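Local coordinates for protein choline kinase (Streptococcus pneumoniae, PDB 4R78) that probably transfers phosphate to choline as a choline kinase of protein kinase-like fold, and binds AMP in this crystal, at residues Leu84-Asp89 and Lys141-Glu146; Gln134-Ser139 and Arg190-Ile195. One frame throughout, in Å; residues are numbered along the deposited sequence.

In the fold
Contact 1 is partly buried and joins the end of helix 77-87, in the N-terminal lobe, to the loop 141-146 of the C-terminal lobe. Contact 2, deeper and mostly buried, lies within the C-terminal lobe, where the end of helix 126-137 meets strand 191-193. Their centres are about 10 Å apart, and Leu87 of contact 1 packs on Ile136 of contact 2. At the surface, Arg190 salt-bridges both Glu142 and Glu146, tying the two contacts together. The chemistry follows depth: a lysine salt bridge and leucine packing between the lobes in contact 1, serine hydroxyls and a histidine with both ring nitrogens bonded in contact 2.

Contact 1 of 2, residues Leu84-Asp89 and Lys141-Glu146; sequences LELLKD and KELRGE
Lys141 reaches across to the end of helix 77-87 and gives its ammonium group two oxygens of the other segment. Lys141 NZ donates to Leu86 O at 2.8 Å, close to the line of the carbonyl bond (C=O...N angle 159°), and forms a salt bridge with Asp89 OD1 at 2.9 Å. The carboxylate is met on its syn side, and OD2 stays farther away. The lysine chain runs extended until its last torsion, where a bend (chi4 -70°) brings NZ within reach of both acceptors, which lie at about a right angle as seen from it. A positive charge beside a carbonyl near the C-terminal end of a helix should be electrostatically favourable, and Asp89 probably offsets the charge further.

Helix 77-87 occupies the place of helix C in the protein kinase-like fold, packed beside the antiparallel sheet of the N-terminal lobe. The loop 141-146 follows helix 126-137 of the other lobe, so the contact bridges the two.

Apolar packing accompanies the polar grip. Leu86 and Lys141 lie alongside, pointing opposite ways, with Leu86 CD1 4.0 Å from Lys141 CG. Leu86 CG lies anti to its own nitrogen (chi1 173°), which carries CD2 over the loop backbone to within 3.4 Å of Glu142 O. One methyl of the loop, Leu143 CD2, touches both helix leucines: it is 3.8 Å from Leu86 CD2 and equally 3.8 Å from Leu87 CG. Leu87 and Leu143 meet nearly perpendicular, while Leu87 CD2 also rests on the aliphatic stem of the lysine, 3.8 Å from Lys141 CD. Leu87 also touches Trp215.

Farther along the loop, Arg144 fastens the chain to the same helix: its backbone N bonds Asn83 and its side chain salt-bridges Asp79.

Contact 2 of 2, residues Gln134-Ser139 and Arg190-Ile195; sequences QTIHTS and RKSCHI
Ser192 OG donates to Ile136 O in a short bond of 2.6 Å, linking strand 191-193 to the last turn of helix 126-137. A chi1 of 53° tucks the hydroxyl back over the serine's own backbone, and it comes at the acceptor obliquely, tilted 30° from the carbonyl plane. Ser139 N meets the same oxygen from the opposite face at 3.2 Å, so Ile136 O has two donors. Ser139 OG sits 2.8 Å from Ser192 OG and 3.1 Å from Ile136 O; its single proton may serve either, and Ser139 OG in turn accepts from Lys141 N. Gln134 O, earlier in the same turn, is also doubly used: Thr138 N and Thr138 OG1 (2.7 Å) approach Gln134 O from opposite faces where the helix gives out.

Strand 191-193 leads into the catalytic loop of the kinase-like fold, whose motif starts at His194 and runs on to Asn201 in the AMP pocket. Asp226 of helix 223-233 accepts from the backbone N of both His194 and Ile195, much as the conserved helix F aspartate holds this loop in protein kinases.

His137 has both ring nitrogens engaged: ND1 with Tyr248 OH, and NE2 with Asp226 OD2, the oxygen that also receives His194 N. With the ring fixed in this way, the edge at His137 CD2 points at Ser192 O in the ring plane, 3.3 Å away. Cys193 SG stands obliquely to that ring, 4.8 Å from the centroid of the His137 ring.

Ile136 lays CG1 against Ser192 O (3.4 Å) and CD1 against the serine's CB. Lys191, its chain bent at chi2, lays CB, CG and CD alongside His137 O.

Contact 1 of 2, residues Leu84-Asp89 and Lys141-Glu146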
loop_
_atom_site.group_PDB
_atom_site.type_symbol
_atom_site.label_atom_id
_atom_site.label_comp_id
_atom_site.label_asym_id
_atom_site.label_seq_id
_atom_site.Cartn_x
_atom_site.Cartn_y
_atom_site.Cartn_z
ATOM N N LEU A 84 8.521 1.464 10.562
ATOM C CA LEU A 84 9.466 2.391 9.932
ATOM C C LEU A 84 10.864 2.261 10.529
ATOM O O LEU A 84 11.841 2.084 9.799
ATOM C CB LEU A 84 8.992 3.842 10.061
ATOM C CG LEU A 84 8.032 4.480 9.057
ATOM C CD1 LEU A 84 8.030 5.986 9.272
ATOM C CD2 LEU A 84 8.401 4.161 7.615
ATOM N N GLU A 85 10.963 2.359 11.855
ATOM C CA GLU A 85 12.277 2.285 12.506
ATOM C C GLU A 85 12.899 0.889 12.423
ATOM O O GLU A 85 14.123 0.756 12.394
ATOM C CB GLU A 85 12.240 2.830 13.947
ATOM C CG GLU A 85 11.418 2.025 14.934
ATOM C CD GLU A 85 11.052 2.792 16.202
ATOM O OE1 GLU A 85 10.147 2.316 16.906
ATOM O OE2 GLU A 85 11.649 3.855 16.500
ATOM N N LEU A 86 12.052 -0.136 12.349
ATOM C CA LEU A 86 12.518 -1.508 12.170
ATOM C C LEU A 86 13.042 -1.754 10.753
ATOM O O LEU A 86 14.074 -2.403 10.575
ATOM C CB LEU A 86 11.407 -2.506 12.514
ATOM C CG LEU A 86 11.655 -3.994 12.221
ATOM C CD1 LEU A 86 12.924 -4.509 12.904
ATOM C CD2 LEU A 86 10.463 -4.829 12.630
ATOM N N LEU A 87 12.339 -1.226 9.754
ATOM C CA LEU A 87 12.677 -1.492 8.355
ATOM C C LEU A 87 13.762 -0.579 7.792
ATOM O O LEU A 87 14.265 -0.822 6.690
ATOM C CB LEU A 87 11.428 -1.413 7.478
ATOM C CG LEU A 87 10.399 -2.530 7.652
ATOM C CD1 LEU A 87 9.094 -2.135 6.998
ATOM C CD2 LEU A 87 10.920 -3.846 7.092
ATOM N N LYS A 88 14.125 0.456 8.550
ATOM C CA LYS A 88 15.029 1.499 8.055
ATOM C C LYS A 88 16.329 0.958 7.458
ATOM O O LYS A 88 16.745 1.404 6.388
ATOM C CB LYS A 88 15.334 2.542 9.137
ATOM C CG LYS A 88 16.089 3.754 8.591
ATOM C CD LYS A 88 16.528 4.709 9.686
ATOM C CE LYS A 88 17.356 5.848 9.111
ATOM N NZ LYS A 88 18.601 5.363 8.453
ATOM N N ASP A 89 16.958 -0.003 8.133
ATOM C CA ASP A 89 18.273 -0.484 7.686
ATOM C C ASP A 89 18.261 -1.347 6.419
ATOM O O ASP A 89 19.320 -1.728 5.920
ATOM C CB ASP A 89 19.083 -1.128 8.827
ATOM C CG ASP A 89 18.440 -2.386 9.390
ATOM O OD1 ASP A 89 17.564 -2.976 8.731
ATOM O OD2 ASP A 89 18.839 -2.790 10.503
ATOM N N LYS A 141 12.668 -9.784 9.726
ATOM C CA LYS A 141 12.145 -8.771 10.635
ATOM C C LYS A 141 10.728 -9.114 11.061
ATOM O O LYS A 141 9.916 -9.567 10.244
ATOM C CB LYS A 141 12.206 -7.379 9.997
ATOM C CG LYS A 141 13.628 -6.901 9.755
ATOM C CD LYS A 141 13.683 -5.578 9.020
ATOM C CE LYS A 141 15.124 -5.074 8.931
ATOM N NZ LYS A 141 15.699 -4.624 10.237
ATOM N N GLU A 142 10.452 -8.912 12.346
ATOM C CA GLU A 142 9.141 -9.171 12.915
ATOM C C GLU A 142 8.377 -7.857 13.042
ATOM O O GLU A 142 8.474 -7.150 14.050
ATOM C CB GLU A 142 9.279 -9.869 14.271
ATOM C CG GLU A 142 9.850 -11.286 14.190
ATOM C CD GLU A 142 8.862 -12.302 13.631
ATOM O OE1 GLU A 142 7.642 -12.152 13.871
ATOM O OE2 GLU A 142 9.312 -13.255 12.957
ATOM N N LEU A 143 7.630 -7.531 11.993
ATOM C CA LEU A 143 6.827 -6.315 11.971
ATOM C C LEU A 143 5.711 -6.401 12.994
ATOM O O LEU A 143 5.256 -7.494 13.348
ATOM C CB LEU A 143 6.204 -6.093 10.587
ATOM C CG LEU A 143 7.125 -6.026 9.363
ATOM C CD1 LEU A 143 6.328 -5.667 8.116
ATOM C CD2 LEU A 143 8.275 -5.050 9.573
ATOM N N ARG A 144 5.281 -5.240 13.472
ATOM C CA ARG A 144 4.063 -5.160 14.255
ATOM C C ARG A 144 2.873 -5.122 13.310
ATOM O O ARG A 144 2.834 -4.323 12.369
ATOM C CB ARG A 144 4.089 -3.946 15.180
ATOM C CG ARG A 144 4.877 -4.202 16.456
ATOM C CD ARG A 144 4.950 -2.976 17.356
ATOM N NE ARG A 144 3.632 -2.418 17.642
ATOM C CZ ARG A 144 3.396 -1.463 18.538
ATOM N NH1 ARG A 144 4.391 -0.955 19.260
ATOM N NH2 ARG A 144 2.159 -1.017 18.716
ATOM N N GLY A 145 1.917 -6.008 13.563
ATOM C CA GLY A 145 0.759 -6.169 12.702
ATOM C C GLY A 145 0.715 -7.564 12.113
ATOM O O GLY A 145 1.711 -8.062 11.583
ATOM N N GLU A 146 -0.448 -8.195 12.222
ATOM C CA GLU A 146 -0.680 -9.510 11.638
ATOM C C GLU A 146 -1.821 -9.379 10.645
ATOM O O GLU A 146 -2.988 -9.267 11.044
ATOM C CB GLU A 146 -1.039 -10.530 12.724
ATOM C CG GLU A 146 0.035 -10.729 13.789
ATOM C CD GLU A 146 1.257 -11.463 13.262
ATOM O OE1 GLU A 146 1.089 -12.508 12.599
ATOM O OE2 GLU A 146 2.385 -10.993 13.514
#

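Contact 2 of 2, residues Gln134-Ser139 and Arg190-Ile195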
loop_
_atom_site.group_PDB
_atom_site.type_symbol
_atom_site.label_atom_id
_atom_site.label_comp_id
_atom_site.label_asym_id
_atom_site.label_seq_id
_atom_site.Cartn_x
_atom_site.Cartn_y
_atom_site.Cartn_z
ATOM N N GLN A 134 12.685 -9.696 -2.598
ATOM C CA GLN A 134 13.434 -10.705 -1.858
ATOM C C GLN A 134 13.960 -10.119 -0.555
ATOM O O GLN A 134 13.891 -10.759 0.492
ATOM C CB GLN A 134 14.605 -11.228 -2.676
ATOM C CG GLN A 134 14.212 -12.138 -3.809
ATOM C CD GLN A 134 15.414 -12.641 -4.572
ATOM O OE1 GLN A 134 16.352 -11.889 -4.836
ATOM N NE2 GLN A 134 15.395 -13.916 -4.932
ATOM N N THR A 135 14.476 -8.895 -0.630
ATOM C CA THR A 135 15.040 -8.220 0.537
ATOM C C THR A 135 14.013 -8.104 1.664
ATOM O O THR A 135 14.314 -8.414 2.822
ATOM C CB THR A 135 15.605 -6.829 0.172
ATOM O OG1 THR A 135 16.764 -6.988 -0.660
ATOM C CG2 THR A 135 15.994 -6.048 1.419
ATOM N N ILE A 136 12.802 -7.668 1.330
ATOM C CA ILE A 136 11.785 -7.523 2.365
ATOM C C ILE A 136 11.307 -8.880 2.880
ATOM O O ILE A 136 11.225 -9.088 4.085
ATOM C CB ILE A 136 10.607 -6.574 1.968
ATOM C CG1 ILE A 136 9.550 -6.508 3.080
ATOM C CG2 ILE A 136 9.968 -6.983 0.663
ATOM C CD1 ILE A 136 10.050 -5.939 4.400
ATOM N N HIS A 137 11.039 -9.816 1.973
ATOM C CA HIS A 137 10.477 -11.098 2.391
ATOM C C HIS A 137 11.438 -12.002 3.155
ATOM O O HIS A 137 10.993 -12.857 3.920
ATOM C CB HIS A 137 9.835 -11.837 1.215
ATOM C CG HIS A 137 8.705 -11.081 0.591
ATOM N ND1 HIS A 137 8.294 -11.291 -0.706
ATOM C CD2 HIS A 137 7.920 -10.091 1.079
ATOM C CE1 HIS A 137 7.290 -10.479 -0.985
ATOM N NE2 HIS A 137 7.044 -9.740 0.083
ATOM N N THR A 138 12.740 -11.792 2.966
ATOM C CA THR A 138 13.762 -12.568 3.676
ATOM C C THR A 138 14.457 -11.756 4.777
ATOM O O THR A 138 15.508 -12.162 5.282
ATOM C CB THR A 138 14.843 -13.104 2.712
ATOM O OG1 THR A 138 15.582 -12.006 2.164
ATOM C CG2 THR A 138 14.222 -13.929 1.583
ATOM N N SER A 139 13.874 -10.618 5.146
ATOM C CA SER A 139 14.497 -9.707 6.116
ATOM C C SER A 139 14.617 -10.299 7.519
ATOM O O SER A 139 15.430 -9.826 8.319
ATOM C CB SER A 139 13.715 -8.396 6.193
ATOM O OG SER A 139 12.500 -8.576 6.906
ATOM N N ARG A 190 4.188 -16.554 7.073
ATOM C CA ARG A 190 4.189 -15.340 7.872
ATOM C C ARG A 190 5.541 -14.638 7.775
ATOM O O ARG A 190 6.517 -15.036 8.425
ATOM C CB ARG A 190 3.839 -15.678 9.322
ATOM C CG ARG A 190 3.754 -14.483 10.235
ATOM C CD ARG A 190 3.404 -14.899 11.654
ATOM N NE ARG A 190 3.560 -13.781 12.577
ATOM C CZ ARG A 190 4.702 -13.448 13.175
ATOM N NH1 ARG A 190 5.811 -14.151 12.966
ATOM N NH2 ARG A 190 4.734 -12.405 13.991
ATOM N N LYS A 191 5.587 -13.597 6.948
ATOM C CA LYS A 191 6.817 -12.848 6.695
ATOM C C LYS A 191 6.516 -11.355 6.635
ATOM O O LYS A 191 5.372 -10.951 6.407
ATOM C CB LYS A 191 7.461 -13.287 5.372
ATOM C CG LYS A 191 7.768 -14.783 5.254
ATOM C CD LYS A 191 9.020 -15.177 6.011
ATOM C CE LYS A 191 9.336 -16.652 5.799
ATOM N NZ LYS A 191 10.442 -17.111 6.680
ATOM N N SER A 192 7.549 -10.538 6.833
ATOM C CA SER A 192 7.426 -9.095 6.664
ATOM C C SER A 192 7.036 -8.759 5.224
ATOM O O SER A 192 7.741 -9.129 4.281
ATOM C CB SER A 192 8.744 -8.420 7.038
ATOM O OG SER A 192 9.827 -9.001 6.334
ATOM N N CYS A 193 5.898 -8.078 5.067
ATOM C CA CYS A 193 5.373 -7.691 3.747
ATOM C C CYS A 193 5.072 -6.198 3.669
ATOM O O CYS A 193 4.786 -5.563 4.687
ATOM C CB CYS A 193 4.083 -8.451 3.427
ATOM S SG CYS A 193 4.253 -10.237 3.168
ATOM N N HIS A 194 5.122 -5.655 2.454
ATOM C CA HIS A 194 4.761 -4.261 2.195
ATOM C C HIS A 194 3.247 -4.069 2.191
ATOM O O HIS A 194 2.748 -3.084 2.740
ATOM C CB HIS A 194 5.357 -3.792 0.867
ATOM C CG HIS A 194 5.065 -2.361 0.544
ATOM N ND1 HIS A 194 3.840 -1.938 0.074
ATOM C CD2 HIS A 194 5.843 -1.255 0.617
ATOM C CE1 HIS A 194 3.873 -0.631 -0.117
ATOM N NE2 HIS A 194 5.079 -0.194 0.199
ATOM N N ILE A 195 2.541 -5.012 1.559
ATOM C CA ILE A 195 1.065 -5.076 1.489
ATOM C C ILE A 195 0.351 -4.188 0.454
ATOM O O ILE A 195 -0.850 -4.358 0.223
ATOM C CB ILE A 195 0.381 -4.803 2.882
ATOM C CG1 ILE A 195 0.935 -5.764 3.951
ATOM C CG2 ILE A 195 -1.158 -4.866 2.793
ATOM C CD1 ILE A 195 0.556 -7.242 3.767
#